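Local coordinates for major Capsid Protein VP1 (Chimpanzee polyomavirus Bob, PDB 6Y9I), which forms the pentameric outer shell units of the polyomavirus capsid and probably engages glycan receptors on the host cell, at residues L59-M64 / P161-P166; T153-A158 / I199-P204. All coordinates share one frame; numbering follows the deposited sequence.

Interaction 1. Residues L59-M64 / P161-P166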
# COMPACT_ATOMS: atom_id res chain seq x y z
N LEU A 59 -24.05 -2.82 -27.33
CA LEU A 59 -23.82 -3.17 -25.91
C LEU A 59 -25.17 -3.16 -25.19
O LEU A 59 -25.90 -2.17 -25.34
CB LEU A 59 -22.85 -2.15 -25.32
CG LEU A 59 -22.16 -2.55 -24.02
CD1 LEU A 59 -21.14 -3.65 -24.27
CD2 LEU A 59 -21.50 -1.34 -23.39
N LEU A 60 -25.51 -4.24 -24.48
CA LEU A 60 -26.79 -4.38 -23.76
C LEU A 60 -26.67 -3.85 -22.33
O LEU A 60 -25.58 -3.95 -21.73
CB LEU A 60 -27.18 -5.85 -23.72
CG LEU A 60 -27.20 -6.57 -25.06
CD1 LEU A 60 -27.40 -8.06 -24.84
CD2 LEU A 60 -28.29 -5.99 -25.94
N SER A 61 -27.79 -3.41 -21.76
CA SER A 61 -27.89 -2.94 -20.35
C SER A 61 -27.38 -4.03 -19.41
O SER A 61 -26.74 -3.67 -18.40
CB SER A 61 -29.30 -2.50 -20.02
OG SER A 61 -29.56 -1.26 -20.67
N ILE A 62 -27.63 -5.31 -19.74
CA ILE A 62 -27.27 -6.46 -18.85
C ILE A 62 -25.74 -6.67 -18.84
O ILE A 62 -25.28 -7.38 -17.92
CB ILE A 62 -28.07 -7.74 -19.21
CG1 ILE A 62 -27.87 -8.16 -20.67
CG2 ILE A 62 -29.55 -7.59 -18.87
CD1 ILE A 62 -28.36 -9.56 -21.01
N GLN A 63 -24.97 -6.00 -19.73
CA GLN A 63 -23.47 -6.04 -19.77
C GLN A 63 -22.85 -4.83 -19.07
O GLN A 63 -21.58 -4.68 -19.17
CB GLN A 63 -22.95 -6.05 -21.22
CG GLN A 63 -23.40 -7.25 -22.01
CD GLN A 63 -22.97 -7.14 -23.45
OE1 GLN A 63 -23.52 -6.35 -24.22
NE2 GLN A 63 -21.93 -7.87 -23.79
N MET A 64 -23.65 -3.96 -18.44
CA MET A 64 -23.17 -2.65 -17.91
C MET A 64 -23.56 -2.55 -16.45
O MET A 64 -24.75 -2.40 -16.11
CB MET A 64 -23.75 -1.49 -18.70
CG MET A 64 -23.51 -1.59 -20.18
SD MET A 64 -24.15 -0.14 -21.04
CE MET A 64 -22.83 1.02 -20.69
N PRO A 161 -36.69 2.54 -21.68
CA PRO A 161 -35.24 2.39 -21.59
C PRO A 161 -34.87 1.52 -20.38
O PRO A 161 -35.52 1.63 -19.37
CB PRO A 161 -34.69 3.83 -21.49
CG PRO A 161 -35.89 4.68 -21.07
CD PRO A 161 -37.12 3.94 -21.53
N LYS A 162 -33.88 0.64 -20.53
CA LYS A 162 -33.35 -0.21 -19.43
C LYS A 162 -32.21 0.51 -18.70
O LYS A 162 -31.94 0.18 -17.53
CB LYS A 162 -32.90 -1.56 -20.00
CG LYS A 162 -34.03 -2.38 -20.61
CD LYS A 162 -33.59 -3.74 -21.11
CE LYS A 162 -34.76 -4.63 -21.52
NZ LYS A 162 -35.47 -4.06 -22.69
N THR A 163 -31.56 1.45 -19.38
CA THR A 163 -30.49 2.32 -18.86
C THR A 163 -30.57 3.65 -19.58
O THR A 163 -31.18 3.70 -20.67
CB THR A 163 -29.07 1.74 -19.07
OG1 THR A 163 -28.86 1.23 -20.39
CG2 THR A 163 -28.80 0.64 -18.09
N ILE A 164 -29.96 4.67 -18.96
CA ILE A 164 -29.80 6.01 -19.55
C ILE A 164 -28.32 6.24 -19.78
O ILE A 164 -27.51 5.86 -18.91
CB ILE A 164 -30.44 7.10 -18.69
CG1 ILE A 164 -30.33 8.48 -19.35
CG2 ILE A 164 -29.87 7.12 -17.28
CD1 ILE A 164 -31.48 9.39 -19.00
N HIS A 165 -27.99 6.83 -20.91
CA HIS A 165 -26.62 7.19 -21.33
C HIS A 165 -26.48 8.70 -21.32
O HIS A 165 -27.45 9.43 -21.50
CB HIS A 165 -26.33 6.55 -22.70
CG HIS A 165 -26.71 5.11 -22.73
ND1 HIS A 165 -26.03 4.17 -21.97
CD2 HIS A 165 -27.69 4.46 -23.38
CE1 HIS A 165 -26.58 2.99 -22.17
NE2 HIS A 165 -27.60 3.13 -23.02
N PRO A 166 -25.26 9.22 -21.11
CA PRO A 166 -25.04 10.65 -21.13
C PRO A 166 -25.58 11.39 -22.37
O PRO A 166 -26.09 12.46 -22.17
CB PRO A 166 -23.51 10.76 -21.06
CG PRO A 166 -23.11 9.54 -20.26
CD PRO A 166 -24.04 8.46 -20.75
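Ser61 and Thr163 meet through their hydroxyls, the polar part of the contact. OG of Ser61 lies 2.6 Å from OG1 of Thr163, and either oxygen could be the donor. Thr163 presents OG1 between its own backbone N and carbonyl carbon (chi1 46°), which leaves CG2 turned to the same serine, 3.3 Å from Ser61 OG. Carbon flanks the serine oxygen from the neighbouring residue as well: CB of Lys162 comes within 3.4 Å of Ser61 OG, while the rest of that lysine leads off.

The second kind of contact is sulfur-aromatic. SD of Met64 sits at the edge of the His165 ring, near its plane, 4.1 Å from CE1, and the two side chains cross at about a right angle. ND1 of the same ring is hydrogen-bonded to Glu201.

Within 59-64 the chain folds on itself: OE1 of Gln63 accepts Leu60 N at 2.9 Å, almost straight at 175°. Gln63 N returns to Leu60 O, so side chain and backbone together hold a short 3-10 turn, set in one of the long interstrand loops that elaborate the VP1 jelly roll.

Interaction 2. Residues T153-A158 / I199-P204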
# COMPACT_ATOMS: atom_id res chain seq x y z
N THR A 153 -19.39 4.31 -28.88
CA THR A 153 -19.86 2.97 -28.45
C THR A 153 -21.30 2.85 -28.91
O THR A 153 -22.06 3.82 -28.68
CB THR A 153 -19.84 2.78 -26.93
OG1 THR A 153 -18.48 2.88 -26.54
CG2 THR A 153 -20.38 1.43 -26.50
N LYS A 154 -21.67 1.70 -29.47
CA LYS A 154 -23.06 1.41 -29.90
C LYS A 154 -23.80 0.81 -28.71
O LYS A 154 -23.40 -0.28 -28.24
CB LYS A 154 -23.06 0.47 -31.10
CG LYS A 154 -22.44 1.06 -32.34
CD LYS A 154 -22.48 0.14 -33.52
CE LYS A 154 -21.67 0.66 -34.69
NZ LYS A 154 -20.21 0.45 -34.48
N TYR A 155 -24.86 1.48 -28.27
CA TYR A 155 -25.74 1.00 -27.19
C TYR A 155 -27.08 0.53 -27.76
O TYR A 155 -27.65 1.26 -28.55
CB TYR A 155 -25.98 2.07 -26.13
CG TYR A 155 -24.73 2.50 -25.43
CD1 TYR A 155 -24.11 1.66 -24.52
CD2 TYR A 155 -24.17 3.75 -25.65
CE1 TYR A 155 -22.96 2.05 -23.87
CE2 TYR A 155 -23.02 4.15 -25.00
CZ TYR A 155 -22.41 3.30 -24.09
OH TYR A 155 -21.26 3.66 -23.46
N ALA A 156 -27.53 -0.63 -27.30
CA ALA A 156 -28.89 -1.16 -27.53
C ALA A 156 -29.90 -0.15 -27.00
O ALA A 156 -29.65 0.48 -25.97
CB ALA A 156 -29.07 -2.51 -26.88
N SER A 157 -30.98 0.03 -27.74
CA SER A 157 -32.06 1.00 -27.44
C SER A 157 -33.34 0.21 -27.19
O SER A 157 -33.58 -0.76 -27.94
CB SER A 157 -32.17 1.98 -28.57
OG SER A 157 -32.95 3.09 -28.18
N ALA A 158 -34.10 0.56 -26.16
CA ALA A 158 -35.42 -0.04 -25.87
C ALA A 158 -36.35 1.05 -25.35
O ALA A 158 -35.87 2.11 -24.88
CB ALA A 158 -35.29 -1.17 -24.88
N ILE A 199 -22.19 2.54 -14.32
CA ILE A 199 -20.93 3.02 -13.67
C ILE A 199 -19.98 3.52 -14.75
O ILE A 199 -19.33 4.55 -14.52
CB ILE A 199 -20.36 1.86 -12.82
CG1 ILE A 199 -21.26 1.65 -11.60
CG2 ILE A 199 -18.90 2.07 -12.44
CD1 ILE A 199 -21.12 0.29 -10.97
N GLU A 200 -19.87 2.80 -15.86
CA GLU A 200 -18.86 3.14 -16.90
C GLU A 200 -19.22 4.46 -17.61
O GLU A 200 -18.33 4.96 -18.32
CB GLU A 200 -18.68 2.00 -17.90
CG GLU A 200 -19.89 1.74 -18.79
CD GLU A 200 -19.79 0.39 -19.48
OE1 GLU A 200 -20.20 -0.66 -18.85
OE2 GLU A 200 -19.27 0.37 -20.63
N GLU A 201 -20.41 5.02 -17.41
CA GLU A 201 -20.81 6.29 -18.06
C GLU A 201 -21.12 7.40 -17.06
O GLU A 201 -21.14 8.55 -17.50
CB GLU A 201 -22.04 6.11 -18.93
CG GLU A 201 -21.82 5.15 -20.10
CD GLU A 201 -23.11 4.88 -20.86
OE1 GLU A 201 -23.98 4.14 -20.36
OE2 GLU A 201 -23.26 5.47 -21.92
N TRP A 202 -21.33 7.09 -15.77
CA TRP A 202 -21.81 8.08 -14.77
C TRP A 202 -20.93 8.04 -13.52
O TRP A 202 -20.72 6.93 -13.00
CB TRP A 202 -23.26 7.83 -14.36
CG TRP A 202 -24.23 7.96 -15.50
CD1 TRP A 202 -24.82 6.95 -16.20
CD2 TRP A 202 -24.72 9.18 -16.07
NE1 TRP A 202 -25.65 7.45 -17.15
CE2 TRP A 202 -25.64 8.82 -17.09
CE3 TRP A 202 -24.55 10.54 -15.78
CZ2 TRP A 202 -26.33 9.77 -17.85
CZ3 TRP A 202 -25.26 11.47 -16.51
CH2 TRP A 202 -26.12 11.09 -17.54
N SER A 203 -20.54 9.22 -13.05
CA SER A 203 -19.75 9.44 -11.81
C SER A 203 -20.53 10.41 -10.94
O SER A 203 -21.26 11.24 -11.45
CB SER A 203 -18.39 10.00 -12.11
OG SER A 203 -17.60 9.03 -12.77
N PRO A 204 -20.35 10.36 -9.60
CA PRO A 204 -20.91 11.40 -8.74
C PRO A 204 -20.33 12.74 -9.18
O PRO A 204 -19.18 12.78 -9.54
CB PRO A 204 -20.45 10.98 -7.32
CG PRO A 204 -19.33 10.01 -7.53
CD PRO A 204 -19.60 9.34 -8.86
O HOH W 1 -19.10 2.53 -22.23
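The phenol ring of Tyr155 and the carboxylate of Glu201, approaching from opposite directions, lie with their planes 29° apart. CG2 of Thr153 lies 3.6 Å above one face of the ring, offset toward the rim, and the imidazole of His165 stacks on the opposite face. Glu201 OE2 approaches obliquely at the phenol end, 3.2 Å from CZ of Tyr155. The setting is a junction between loops of the VP1 jelly roll, where 153-158 belongs to the long connection after strand 142-146 and Glu201 immediately precedes strand 202-204, an outermost strand, within this chain, of a small three-stranded antiparallel sheet.

OE2 of Glu201 comes within 3.1 Å of Tyr155 OH, a close approach and not a hydrogen bond; the hydroxyl bonds to Glu148, and Glu201 OE1 to His165. Glu201 OE2 also lies close to the like-charged Glu148, which may raise the proton affinity of one of the acids. Glu201 reaches the tyrosine with its chain extended beyond CG (chi2 174°). Glu200 joins through a water, and its OE2 also bonds to His108 of the second subunit, tying the junction to the pentamer interface. The water donates to Tyr155 OH and to Glu200 OE2, at 2.7 Å from each.

Read from the N terminus, the chain illustrates how distant loops become one unit. Segment 59-64, between strands 8-26 and 68-73, comes first; 153-158 and 161-166 follow in the connection from strand 142-146 to helix 166-170. Last comes 199-204, which enters strand 202-204. Interaction 1 closes a loop from 59-64 to 161-166, and interaction 2 one from 153-158 to 199-204, so the two closures cross. Their centres are 5 Å apart. The bonded pair His165 and Glu201 belongs one to each contact, Leu59 N probably donates to Lys154 O at 2.8 Å, and Met64 CE packs 3.3 Å from Glu200 CD. Together the two contacts join the early loop, the long central connection and strand 202-204 of the small sheet.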